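Local coordinates for amidohydrolase (Mycoplasma synoviae, PDB 3OVG), which hydrolyses phosphorylated furanose lactones such as D-xylono-1,4-lactone 5-phosphate and L-arabino-1,4-lactone 5-phosphate, using two zinc ions per subunit, at residues A[166-171]-A[350-355]; A[173-178]-A[200-205]; A[255-260]-A[304-309]; A[268-273]-A[325-330]. One frame throughout, in Å; residues are numbered along the deposited sequence.

Contact 1 (A[166-171]-A[350-355]); sequences LELKAL and KELNLN
L352 and L354 carry the tail residues 350-355 onto L168 and K169 of helix 165-181. Before them, the chain is still helical at K350 and E351, and E351 turns to the assembly: its OE1 forms a salt bridge with R282 of a second subunit. L352 is the first residue to leave helical angles. Its CG lies anti to its carbonyl carbon and beside its backbone N (chi1 -59°), from where CD1 comes within 3.8 Å of L168 CD2, the two side chains crossing at about a right angle. L352 also packs on G289 of the second subunit, so the leucine lies between helix 165-181 and the subunit boundary.

N353, with positive phi, is the C-prime residue of a Schellman motif: its N bonds K350 O at 3.1 Å, and L354 N returns to K349 O. This ends helix 343-351 on the outside of the TIM barrel and folds the chain back so that L354, two residues after L352, faces the same helix. Carbonyls in the turn are bonded by R165, NE to L352 O and NH2 to N353 O.

L354 contributes the larger share of the contact with both of its methyls. CD1 meets L168 CD2 at 4.0 Å and L168 CB at the same distance, while L354 CD2 lies 4.2 Å from K169 CB. The lysine offers just the base of its chain here; its NZ runs away to the carbonyls of V117 and L114.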
loop_
_atom_site.group_PDB
_atom_site.type_symbol
_atom_site.label_atom_id
_atom_site.label_comp_id
_atom_site.label_asym_id
_atom_site.label_seq_id
_atom_site.Cartn_x
_atom_site.Cartn_y
_atom_site.Cartn_z
ATOM N N LEU A 166 -11.906 23.809 -9.612
ATOM C CA LEU A 166 -13.191 23.473 -8.962
ATOM C C LEU A 166 -13.375 24.143 -7.594
ATOM O O LEU A 166 -14.505 24.347 -7.119
ATOM C CB LEU A 166 -13.377 21.948 -8.849
ATOM C CG LEU A 166 -14.240 21.306 -9.954
ATOM C CD1 LEU A 166 -14.327 22.088 -11.274
ATOM C CD2 LEU A 166 -13.985 19.816 -10.182
ATOM N N GLU A 167 -12.262 24.464 -6.966
ATOM C CA GLU A 167 -12.261 25.214 -5.724
ATOM C C GLU A 167 -12.519 26.719 -5.960
ATOM O O GLU A 167 -13.120 27.389 -5.120
ATOM C CB GLU A 167 -10.935 24.947 -4.969
ATOM C CG GLU A 167 -10.790 23.444 -4.687
ATOM C CD GLU A 167 -9.428 23.005 -4.134
ATOM O OE1 GLU A 167 -8.387 23.673 -4.369
ATOM O OE2 GLU A 167 -9.413 21.946 -3.509
ATOM N N LEU A 168 -12.031 27.264 -7.072
ATOM C CA LEU A 168 -12.361 28.645 -7.381
ATOM C C LEU A 168 -13.861 28.714 -7.706
ATOM O O LEU A 168 -14.522 29.669 -7.380
ATOM C CB LEU A 168 -11.510 29.173 -8.536
ATOM C CG LEU A 168 -11.667 30.665 -8.864
ATOM C CD1 LEU A 168 -11.380 31.476 -7.624
ATOM C CD2 LEU A 168 -10.726 31.099 -10.001
ATOM N N LYS A 169 -14.389 27.680 -8.353
ATOM C CA LYS A 169 -15.835 27.556 -8.576
ATOM C C LYS A 169 -16.607 27.539 -7.245
ATOM O O LYS A 169 -17.619 28.222 -7.084
ATOM C CB LYS A 169 -16.148 26.268 -9.353
ATOM C CG LYS A 169 -17.593 26.220 -9.863
ATOM C CD LYS A 169 -17.785 25.064 -10.861
ATOM C CE LYS A 169 -19.237 24.962 -11.268
ATOM N NZ LYS A 169 -19.445 23.755 -12.092
ATOM N N ALA A 170 -16.108 26.777 -6.277
ATOM C CA ALA A 170 -16.798 26.680 -4.993
ATOM C C ALA A 170 -16.648 27.995 -4.228
ATOM O O ALA A 170 -17.571 28.405 -3.517
ATOM C CB ALA A 170 -16.256 25.497 -4.169
ATOM N N LEU A 171 -15.526 28.696 -4.423
ATOM C CA LEU A 171 -15.367 30.016 -3.794
ATOM C C LEU A 171 -16.377 31.005 -4.368
ATOM O O LEU A 171 -16.953 31.805 -3.648
ATOM C CB LEU A 171 -13.920 30.568 -3.949
ATOM C CG LEU A 171 -12.849 29.861 -3.103
ATOM C CD1 LEU A 171 -11.459 30.321 -3.501
ATOM C CD2 LEU A 171 -13.079 30.144 -1.634
ATOM N N LYS A 350 -10.521 32.764 -16.446
ATOM C CA LYS A 350 -10.180 32.516 -17.839
ATOM C C LYS A 350 -9.003 31.535 -17.922
ATOM O O LYS A 350 -9.073 30.531 -18.647
ATOM C CB LYS A 350 -9.871 33.839 -18.552
ATOM C CG LYS A 350 -9.467 33.674 -20.021
ATOM C CD LYS A 350 -8.808 34.942 -20.567
ATOM C CE LYS A 350 -8.272 34.745 -22.000
ATOM N NZ LYS A 350 -7.357 35.865 -22.440
ATOM N N GLU A 351 -7.943 31.809 -17.154
ATOM C CA GLU A 351 -6.782 30.913 -17.073
ATOM C C GLU A 351 -7.119 29.465 -16.661
ATOM O O GLU A 351 -6.488 28.508 -17.134
ATOM C CB GLU A 351 -5.743 31.499 -16.115
ATOM C CG GLU A 351 -5.010 32.687 -16.664
ATOM C CD GLU A 351 -3.700 32.911 -15.958
ATOM O OE1 GLU A 351 -3.687 32.859 -14.702
ATOM O OE2 GLU A 351 -2.678 33.120 -16.654
ATOM N N LEU A 352 -8.118 29.309 -15.789
ATOM C CA LEU A 352 -8.529 28.003 -15.288
ATOM C C LEU A 352 -9.742 27.438 -16.054
ATOM O O LEU A 352 -10.435 26.555 -15.554
ATOM C CB LEU A 352 -8.867 28.113 -13.783
ATOM C CG LEU A 352 -7.722 28.606 -12.869
ATOM C CD1 LEU A 352 -8.128 28.735 -11.378
ATOM C CD2 LEU A 352 -6.573 27.630 -12.995
ATOM N N ASN A 353 -10.016 27.967 -17.249
ATOM C CA ASN A 353 -11.178 27.530 -18.054
ATOM C C ASN A 353 -12.517 27.360 -17.317
ATOM O O ASN A 353 -13.163 26.320 -17.417
ATOM C CB ASN A 353 -10.863 26.252 -18.848
ATOM C CG ASN A 353 -9.761 26.469 -19.890
ATOM O OD1 ASN A 353 -8.580 26.579 -19.552
ATOM N ND2 ASN A 353 -10.146 26.531 -21.159
ATOM N N LEU A 354 -12.950 28.384 -16.595
ATOM C CA LEU A 354 -14.197 28.264 -15.845
ATOM C C LEU A 354 -15.404 28.945 -16.525
ATOM O O LEU A 354 -16.555 28.690 -16.166
ATOM C CB LEU A 354 -14.020 28.764 -14.414
ATOM C CG LEU A 354 -13.269 27.773 -13.521
ATOM C CD1 LEU A 354 -12.689 28.499 -12.303
ATOM C CD2 LEU A 354 -14.177 26.622 -13.092
ATOM N N ASN A 355 -15.155 29.787 -17.515
ATOM C CA ASN A 355 -16.272 30.443 -18.204
ATOM C C ASN A 355 -17.362 29.472 -18.663
ATOM O O ASN A 355 -17.197 28.780 -19.669
ATOM C CB ASN A 355 -15.754 31.257 -19.379
ATOM C CG ASN A 355 -14.508 32.013 -19.028
ATOM O OD1 ASN A 355 -14.529 32.865 -18.140
ATOM N ND2 ASN A 355 -13.392 31.680 -19.691
#

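Contact 2 (A[173-178]-A[200-205]); sequences VAARTS and KHLIGF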
loop_
_atom_site.group_PDB
_atom_site.type_symbol
_atom_site.label_atom_id
_atom_site.label_comp_id
_atom_site.label_asym_id
_atom_site.label_seq_id
_atom_site.Cartn_x
_atom_site.Cartn_y
_atom_site.Cartn_z
ATOM N N VAL A 173 -19.215 30.147 -5.652
ATOM C CA VAL A 173 -20.500 29.723 -5.127
ATOM C C VAL A 173 -20.683 30.291 -3.700
ATOM O O VAL A 173 -21.741 30.818 -3.351
ATOM C CB VAL A 173 -20.641 28.189 -5.152
ATOM C CG1 VAL A 173 -21.782 27.751 -4.209
ATOM C CG2 VAL A 173 -20.876 27.681 -6.595
ATOM N N ALA A 174 -19.632 30.236 -2.892
ATOM C CA ALA A 174 -19.724 30.733 -1.520
ATOM C C ALA A 174 -19.969 32.250 -1.518
ATOM O O ALA A 174 -20.830 32.750 -0.812
ATOM C CB ALA A 174 -18.454 30.411 -0.784
ATOM N N ALA A 175 -19.196 32.981 -2.308
ATOM C CA ALA A 175 -19.323 34.442 -2.356
ATOM C C ALA A 175 -20.723 34.839 -2.817
ATOM O O ALA A 175 -21.349 35.724 -2.234
ATOM C CB ALA A 175 -18.230 35.067 -3.259
ATOM N N ARG A 176 -21.228 34.163 -3.842
ATOM C CA ARG A 176 -22.552 34.529 -4.380
ATOM C C ARG A 176 -23.715 34.227 -3.405
ATOM O O ARG A 176 -24.660 35.002 -3.259
ATOM C CB ARG A 176 -22.763 33.863 -5.751
ATOM C CG ARG A 176 -21.880 34.503 -6.860
ATOM C CD ARG A 176 -21.838 33.712 -8.171
ATOM N NE ARG A 176 -23.116 33.657 -8.880
ATOM C CZ ARG A 176 -23.238 33.343 -10.173
ATOM N NH1 ARG A 176 -22.154 33.080 -10.898
ATOM N NH2 ARG A 176 -24.440 33.308 -10.755
ATOM N N THR A 177 -23.632 33.088 -2.741
ATOM C CA THR A 177 -24.621 32.697 -1.729
ATOM C C THR A 177 -24.560 33.660 -0.558
ATOM O O THR A 177 -25.594 34.059 0.006
ATOM C CB THR A 177 -24.333 31.265 -1.242
ATOM O OG1 THR A 177 -24.370 30.392 -2.371
ATOM C CG2 THR A 177 -25.384 30.769 -0.226
ATOM N N SER A 178 -23.348 34.047 -0.181
ATOM C CA SER A 178 -23.183 34.939 0.965
ATOM C C SER A 178 -23.751 36.336 0.600
ATOM O O SER A 178 -24.519 36.946 1.339
ATOM C CB SER A 178 -21.702 35.037 1.361
ATOM O OG SER A 178 -21.515 36.027 2.362
ATOM N N LYS A 200 -8.593 37.142 -1.105
ATOM C CA LYS A 200 -8.721 38.091 -2.216
ATOM C C LYS A 200 -9.777 37.666 -3.212
ATOM O O LYS A 200 -10.516 38.493 -3.749
ATOM C CB LYS A 200 -7.376 38.266 -2.903
ATOM C CG LYS A 200 -6.386 39.003 -1.999
ATOM C CD LYS A 200 -4.954 38.560 -2.270
ATOM C CE LYS A 200 -4.218 39.466 -3.223
ATOM N NZ LYS A 200 -2.720 39.193 -3.180
ATOM N N HIS A 201 -9.874 36.363 -3.456
ATOM C CA HIS A 201 -10.839 35.914 -4.442
ATOM C C HIS A 201 -12.240 36.202 -3.953
ATOM O O HIS A 201 -13.024 36.789 -4.675
ATOM C CB HIS A 201 -10.646 34.429 -4.818
ATOM C CG HIS A 201 -9.338 34.156 -5.473
ATOM N ND1 HIS A 201 -8.689 32.942 -5.381
ATOM C CD2 HIS A 201 -8.546 34.954 -6.226
ATOM C CE1 HIS A 201 -7.551 33.008 -6.047
ATOM N NE2 HIS A 201 -7.442 34.218 -6.567
ATOM N N LEU A 202 -12.554 35.804 -2.732
ATOM C CA LEU A 202 -13.907 35.968 -2.212
ATOM C C LEU A 202 -14.303 37.425 -2.278
ATOM O O LEU A 202 -15.404 37.751 -2.695
ATOM C CB LEU A 202 -14.008 35.458 -0.760
ATOM C CG LEU A 202 -13.969 33.946 -0.642
ATOM C CD1 LEU A 202 -13.883 33.626 0.830
ATOM C CD2 LEU A 202 -15.222 33.330 -1.267
ATOM N N ILE A 203 -13.393 38.287 -1.838
ATOM C CA ILE A 203 -13.611 39.710 -1.844
ATOM C C ILE A 203 -13.700 40.206 -3.265
ATOM O O ILE A 203 -14.491 41.072 -3.562
ATOM C CB ILE A 203 -12.462 40.434 -1.117
ATOM C CG1 ILE A 203 -12.527 40.140 0.391
ATOM C CG2 ILE A 203 -12.519 41.918 -1.429
ATOM C CD1 ILE A 203 -11.200 40.505 1.182
ATOM N N GLY A 204 -12.908 39.623 -4.157
ATOM C CA GLY A 204 -13.008 39.954 -5.567
ATOM C C GLY A 204 -14.370 39.627 -6.182
ATOM O O GLY A 204 -14.817 40.307 -7.112
ATOM N N PHE A 205 -15.022 38.572 -5.703
ATOM C CA PHE A 205 -16.360 38.268 -6.185
ATOM C C PHE A 205 -17.388 39.244 -5.612
ATOM O O PHE A 205 -18.515 39.300 -6.089
ATOM C CB PHE A 205 -16.779 36.846 -5.840
ATOM C CG PHE A 205 -16.153 35.813 -6.698
ATOM C CD1 PHE A 205 -16.483 35.728 -8.044
ATOM C CD2 PHE A 205 -15.232 34.928 -6.164
ATOM C CE1 PHE A 205 -15.912 34.745 -8.853
ATOM C CE2 PHE A 205 -14.644 33.949 -6.951
ATOM C CZ PHE A 205 -14.976 33.854 -8.307
#
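A175 meets L202 and F205 where two consecutive helices of the barrel's outer layer, 165-181 and 195-205, lie side by side. Strand 185-190 separates them in sequence, as expected of a TIM barrel. Their short segments run at 45° to each other in N-to-C direction (signed crossing angle -45°), with axes approaching to 8.9 Å; the small alanine at the crossing is consistent with this close spacing, and the CA atoms of A175 and L202 are 5.6 Å apart.

The apolar contacts all gather round two alanine methyls. A175 CB is 3.5 Å from F205 CB, a tight approach, and the base of the F205 ring lies obliquely beside the same methyl. L202, one turn before F205 on the same helix, brings its CD2 branch to 4.0 Å from A175 CB, and that branch reaches A174 CB more loosely. E172 and L168, earlier on helix 165-181, also touch the side chain of F205.

A polar bond local to helix 165-181 lies on the flank turned from helix 195-205: T177 OG1 donates to V173 O at 2.8 Å, tilted 34° from the carbonyl plane, while T177 N reaches V173 O from the opposite face.

Contact 3 (A[255-260]-A[304-309]); sequences ENIKYL and PLLKQV
K258 lies along V309, near the C-terminal end of helix 296-309, meeting it with all four carbons of its side chain. CB touches the valine's CG2 methyl, 4.1 Å from K258 CB to V309 CG2. From CG onward the chain passes the carbonyl instead: CG and CD keep about the same distance from V309 O, and CE comes closest, 3.4 Å from K258 CE to V309 O. The first torsion sets CG roughly anti to the backbone N (chi1 160°), and bends at chi2 and chi4 curl the remaining chain past that oxygen. NZ ends in a salt bridge with D262 OD2, one turn further along its own helix. K258 also touches a crystal neighbour.

V309 is shared with E255, whose CG lies 4.3 Å from V309 CG1. The carboxylate of E255 goes elsewhere, its OE2 bonding Y224 OH of a third subunit. On the inner side the contact is purely apolar, I257 CG2 lying 4.2 Å from L306 CD1.

The short helix segments approach to 9.5 Å between axes at a signed angle of -56°. Helix 250-262 is held between two neighbours: 296-309 here, and 223-233, which receives N256, Y259 and L260. L306 also touches I316 of helix 313-327, and I257 reaches inward to L271 of barrel strand 269-271.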
loop_
_atom_site.group_PDB
_atom_site.type_symbol
_atom_site.label_atom_id
_atom_site.label_comp_id
_atom_site.label_asym_id
_atom_site.label_seq_id
_atom_site.Cartn_x
_atom_site.Cartn_y
_atom_site.Cartn_z
ATOM N N GLU A 255 1.959 31.421 21.054
ATOM C CA GLU A 255 2.836 32.552 20.791
ATOM C C GLU A 255 2.487 33.264 19.472
ATOM O O GLU A 255 2.623 34.475 19.357
ATOM C CB GLU A 255 4.316 32.144 20.877
ATOM C CG GLU A 255 4.689 31.561 22.259
ATOM C CD GLU A 255 6.157 31.183 22.364
ATOM O OE1 GLU A 255 6.804 31.104 21.309
ATOM O OE2 GLU A 255 6.673 30.978 23.499
ATOM N N ASN A 256 2.008 32.534 18.474
ATOM C CA ASN A 256 1.631 33.238 17.248
ATOM C C ASN A 256 0.389 34.142 17.442
ATOM O O ASN A 256 0.307 35.294 16.931
ATOM C CB ASN A 256 1.536 32.257 16.067
ATOM C CG ASN A 256 2.910 31.911 15.498
ATOM O OD1 ASN A 256 3.859 32.665 15.682
ATOM N ND2 ASN A 256 3.012 30.785 14.790
ATOM N N ILE A 257 -0.544 33.660 18.249
ATOM C CA ILE A 257 -1.735 34.429 18.578
ATOM C C ILE A 257 -1.345 35.687 19.385
ATOM O O ILE A 257 -1.852 36.789 19.131
ATOM C CB ILE A 257 -2.761 33.537 19.307
ATOM C CG1 ILE A 257 -3.544 32.693 18.295
ATOM C CG2 ILE A 257 -3.768 34.346 20.122
ATOM C CD1 ILE A 257 -4.461 31.756 18.991
ATOM N N LYS A 258 -0.425 35.515 20.330
ATOM C CA LYS A 258 0.115 36.626 21.119
ATOM C C LYS A 258 0.710 37.715 20.191
ATOM O O LYS A 258 0.458 38.917 20.373
ATOM C CB LYS A 258 1.155 36.068 22.132
ATOM C CG LYS A 258 2.211 37.070 22.764
ATOM C CD LYS A 258 1.589 38.199 23.500
ATOM C CE LYS A 258 2.479 38.733 24.692
ATOM N NZ LYS A 258 3.539 39.731 24.304
ATOM N N TYR A 259 1.493 37.298 19.202
ATOM C CA TYR A 259 2.061 38.236 18.237
ATOM C C TYR A 259 0.934 39.041 17.566
ATOM O O TYR A 259 0.971 40.280 17.523
ATOM C CB TYR A 259 2.945 37.505 17.208
ATOM C CG TYR A 259 3.426 38.374 16.055
ATOM C CD1 TYR A 259 4.582 39.169 16.180
ATOM C CD2 TYR A 259 2.727 38.423 14.854
ATOM C CE1 TYR A 259 5.026 39.981 15.123
ATOM C CE2 TYR A 259 3.170 39.253 13.781
ATOM C CZ TYR A 259 4.310 40.019 13.934
ATOM O OH TYR A 259 4.750 40.831 12.902
ATOM N N LEU A 260 -0.087 38.339 17.079
ATOM C CA LEU A 260 -1.176 38.996 16.374
ATOM C C LEU A 260 -1.920 39.982 17.286
ATOM O O LEU A 260 -2.322 41.068 16.841
ATOM C CB LEU A 260 -2.165 37.969 15.827
ATOM C CG LEU A 260 -1.605 37.080 14.737
ATOM C CD1 LEU A 260 -2.684 36.062 14.277
ATOM C CD2 LEU A 260 -1.133 37.958 13.569
ATOM N N PRO A 304 -5.759 28.697 29.436
ATOM C CA PRO A 304 -4.724 29.035 30.430
ATOM C C PRO A 304 -3.362 29.230 29.777
ATOM O O PRO A 304 -2.608 30.094 30.228
ATOM C CB PRO A 304 -4.718 27.833 31.381
ATOM C CG PRO A 304 -6.129 27.288 31.276
ATOM C CD PRO A 304 -6.554 27.525 29.839
ATOM N N LEU A 305 -3.049 28.473 28.722
ATOM C CA LEU A 305 -1.771 28.681 28.041
ATOM C C LEU A 305 -1.700 30.046 27.347
ATOM O O LEU A 305 -0.664 30.723 27.377
ATOM C CB LEU A 305 -1.465 27.552 27.050
ATOM C CG LEU A 305 -0.203 27.703 26.183
ATOM C CD1 LEU A 305 1.076 27.691 27.038
ATOM C CD2 LEU A 305 -0.124 26.562 25.091
ATOM N N LEU A 306 -2.790 30.428 26.690
ATOM C CA LEU A 306 -2.904 31.772 26.119
ATOM C C LEU A 306 -2.596 32.865 27.160
ATOM O O LEU A 306 -1.811 33.789 26.906
ATOM C CB LEU A 306 -4.301 31.983 25.543
ATOM C CG LEU A 306 -4.450 32.131 24.018
ATOM C CD1 LEU A 306 -3.359 31.482 23.193
ATOM C CD2 LEU A 306 -5.830 31.680 23.571
ATOM N N LYS A 307 -3.223 32.771 28.321
ATOM C CA LYS A 307 -2.984 33.801 29.344
ATOM C C LYS A 307 -1.541 33.732 29.764
ATOM O O LYS A 307 -0.916 34.768 30.001
ATOM C CB LYS A 307 -3.864 33.616 30.589
ATOM C CG LYS A 307 -5.370 33.666 30.313
ATOM C CD LYS A 307 -6.176 33.827 31.644
ATOM C CE LYS A 307 -7.679 33.974 31.359
ATOM N NZ LYS A 307 -8.065 33.000 30.275
ATOM N N GLN A 308 -1.010 32.514 29.868
ATOM C CA GLN A 308 0.386 32.320 30.286
ATOM C C GLN A 308 1.407 33.026 29.402
ATOM O O GLN A 308 2.391 33.592 29.901
ATOM C CB GLN A 308 0.746 30.816 30.357
ATOM C CG GLN A 308 2.128 30.551 30.965
ATOM C CD GLN A 308 2.503 29.047 31.108
ATOM O OE1 GLN A 308 1.721 28.150 30.797
ATOM N NE2 GLN A 308 3.704 28.795 31.602
ATOM N N VAL A 309 1.216 32.960 28.087
ATOM C CA VAL A 309 2.171 33.596 27.193
ATOM C C VAL A 309 1.880 35.094 27.070
ATOM O O VAL A 309 2.619 35.805 26.411
ATOM C CB VAL A 309 2.180 32.945 25.800
ATOM C CG1 VAL A 309 2.459 31.435 25.916
ATOM C CG2 VAL A 309 0.861 33.203 25.097
#

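Contact 4 (A[268-273]-A[325-330]); sequences HITLSL and KRVLAF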
loop_
_atom_site.group_PDB
_atom_site.type_symbol
_atom_site.label_atom_id
_atom_site.label_comp_id
_atom_site.label_asym_id
_atom_site.label_seq_id
_atom_site.Cartn_x
_atom_site.Cartn_y
_atom_site.Cartn_z
ATOM N N HIS A 268 -9.592 39.873 14.766
ATOM C CA HIS A 268 -9.552 39.049 13.555
ATOM C C HIS A 268 -9.193 37.589 13.783
ATOM O O HIS A 268 -8.698 36.925 12.876
ATOM C CB HIS A 268 -8.604 39.684 12.558
ATOM C CG HIS A 268 -9.100 41.000 12.083
ATOM N ND1 HIS A 268 -9.829 41.141 10.921
ATOM C CD2 HIS A 268 -9.044 42.229 12.653
ATOM C CE1 HIS A 268 -10.175 42.411 10.780
ATOM N NE2 HIS A 268 -9.707 43.091 11.815
ATOM N N ILE A 269 -9.510 37.092 14.976
ATOM C CA ILE A 269 -9.126 35.763 15.388
ATOM C C ILE A 269 -10.309 35.042 16.023
ATOM O O ILE A 269 -10.931 35.550 16.965
ATOM C CB ILE A 269 -8.006 35.842 16.430
ATOM C CG1 ILE A 269 -6.812 36.616 15.866
ATOM C CG2 ILE A 269 -7.607 34.430 16.913
ATOM C CD1 ILE A 269 -5.650 36.757 16.865
ATOM N N THR A 270 -10.611 33.840 15.551
ATOM C CA THR A 270 -11.524 33.016 16.317
ATOM C C THR A 270 -10.819 31.706 16.649
ATOM O O THR A 270 -9.699 31.448 16.170
ATOM C CB THR A 270 -12.849 32.754 15.557
ATOM O OG1 THR A 270 -12.538 32.208 14.285
ATOM C CG2 THR A 270 -13.622 34.063 15.371
ATOM N N LEU A 271 -11.454 30.888 17.481
ATOM C CA LEU A 271 -10.866 29.624 17.933
ATOM C C LEU A 271 -11.843 28.473 17.652
ATOM O O LEU A 271 -13.022 28.698 17.407
ATOM C CB LEU A 271 -10.543 29.678 19.420
ATOM C CG LEU A 271 -9.199 30.291 19.854
ATOM C CD1 LEU A 271 -9.044 30.143 21.360
ATOM C CD2 LEU A 271 -8.067 29.563 19.125
ATOM N N SER A 272 -11.326 27.254 17.705
ATOM C CA SER A 272 -12.050 26.045 17.326
ATOM C C SER A 272 -11.198 24.860 17.764
ATOM O O SER A 272 -10.007 25.023 18.030
ATOM C CB SER A 272 -12.254 25.989 15.820
ATOM O OG SER A 272 -11.015 25.859 15.137
ATOM N N LEU A 273 -11.803 23.685 17.870
ATOM C CA LEU A 273 -11.045 22.463 18.114
ATOM C C LEU A 273 -10.922 21.636 16.797
ATOM O O LEU A 273 -9.971 20.857 16.609
ATOM C CB LEU A 273 -11.676 21.644 19.252
ATOM C CG LEU A 273 -11.226 22.055 20.658
ATOM C CD1 LEU A 273 -9.792 22.565 20.572
ATOM C CD2 LEU A 273 -12.099 23.108 21.269
ATOM N N LYS A 325 -19.552 36.950 17.214
ATOM C CA LYS A 325 -20.773 37.734 17.185
ATOM C C LYS A 325 -20.803 38.589 15.917
ATOM O O LYS A 325 -21.854 38.756 15.265
ATOM C CB LYS A 325 -20.871 38.603 18.453
ATOM C CG LYS A 325 -22.055 39.528 18.502
ATOM C CD LYS A 325 -22.516 39.755 19.968
ATOM C CE LYS A 325 -21.740 40.837 20.677
ATOM N NZ LYS A 325 -22.470 42.161 20.609
ATOM N N ARG A 326 -19.631 39.100 15.568
ATOM C CA ARG A 326 -19.419 39.854 14.334
ATOM C C ARG A 326 -19.467 38.979 13.083
ATOM O O ARG A 326 -20.265 39.215 12.190
ATOM C CB ARG A 326 -18.083 40.599 14.379
ATOM C CG ARG A 326 -17.755 41.287 13.079
ATOM C CD ARG A 326 -16.498 42.164 13.186
ATOM N NE ARG A 326 -15.259 41.411 13.419
ATOM C CZ ARG A 326 -14.689 40.615 12.516
ATOM N NH1 ARG A 326 -15.258 40.439 11.328
ATOM N NH2 ARG A 326 -13.555 39.974 12.801
ATOM N N VAL A 327 -18.621 37.961 13.018
ATOM C CA VAL A 327 -18.418 37.244 11.761
ATOM C C VAL A 327 -19.556 36.277 11.402
ATOM O O VAL A 327 -19.709 35.938 10.233
ATOM C CB VAL A 327 -17.070 36.513 11.726
ATOM C CG1 VAL A 327 -15.942 37.500 11.923
ATOM C CG2 VAL A 327 -17.008 35.402 12.803
ATOM N N LEU A 328 -20.361 35.870 12.389
ATOM C CA LEU A 328 -21.453 34.922 12.155
ATOM C C LEU A 328 -22.811 35.602 11.945
ATOM O O LEU A 328 -23.799 34.931 11.632
ATOM C CB LEU A 328 -21.559 33.913 13.311
ATOM C CG LEU A 328 -20.360 32.968 13.507
ATOM C CD1 LEU A 328 -20.631 32.115 14.759
ATOM C CD2 LEU A 328 -20.213 32.050 12.302
ATOM N N ALA A 329 -22.866 36.925 12.122
ATOM C CA ALA A 329 -24.122 37.666 11.956
ATOM C C ALA A 329 -24.488 37.737 10.477
ATOM O O ALA A 329 -23.609 37.973 9.662
ATOM C CB ALA A 329 -23.964 39.086 12.536
ATOM N N PHE A 330 -25.747 37.542 10.099
ATOM C CA PHE A 330 -26.095 37.751 8.693
ATOM C C PHE A 330 -25.937 39.215 8.280
ATOM O O PHE A 330 -26.243 40.129 9.059
ATOM C CB PHE A 330 -27.525 37.282 8.403
ATOM C CG PHE A 330 -27.614 35.811 8.015
ATOM C CD1 PHE A 330 -26.978 34.842 8.777
ATOM C CD2 PHE A 330 -28.322 35.416 6.898
ATOM C CE1 PHE A 330 -27.052 33.494 8.442
ATOM C CE2 PHE A 330 -28.424 34.056 6.551
ATOM C CZ PHE A 330 -27.793 33.101 7.311
#
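R326 reaches H268 by an extended start and a late bend: CG and CD continue the chain in extended form (chi1 175°), then chi3 of 66° turns the guanidinium toward the start of strand 269-271. NH2 ends 4.2 Å from H268 CA, which lies at the edge of the guanidinium and near its plane. The imidazole is oblique to the same nitrogen, with 4.3 Å between H268 ND1 and R326 NH2, a near approach and not a bond.

Each group has its polar partners elsewhere: R326 NH2 bonds the carbonyl of K267 and the OG1 of T236, two anchors that fix the rotation of the guanidinium beside the strand start, and H268 ND1 bonds V235 O. Since a carbonyl can only accept, ND1 is the donor there, and a charged imidazole, if present, would probably be disfavoured by the nearby arginine.

Strand 269-271 is the eighth of the TIM barrel and closes it: T270 makes backbone hydrogen bonds with L237 and F239 of the seventh strand, and L271 with C25 of the first. The C-terminal end of helix 313-327 packs against this closure.

Deeper in, the contact turns apolar and light. T270 CG2 faces V327 CG2 at 4.5 Å, while chi1 of 54° places the hydroxyl between the backbone N and carbonyl carbon. There OG1 bonds Q213 NE2, and the T270 side chain is about 7 Å from that of H26, a ligand of the first zinc.

How the contacts relate
Contacts 1 and 2 share helix 165-181 and touch each other: L168 CD1 lies 4.1 Å from F205 CE2, so the tail and helix 195-205 meet one continuous apolar face. Both are buried and lie near a second subunit, while contact 3 meets a third. Contacts 1 and 3 both have centres far from that of the chain, about 21 and 22 Å, but contact 3 is partly exposed and mixes methyl packing with lysine and glutamate chains whose charged ends bond elsewhere. Contact 4 is the most central, about 9 Å out, and alone uses a barrel strand; its guanidinium and imidazole lie close without bonding. It adjoins contact 3 through L260 with I269 and I257 with L271.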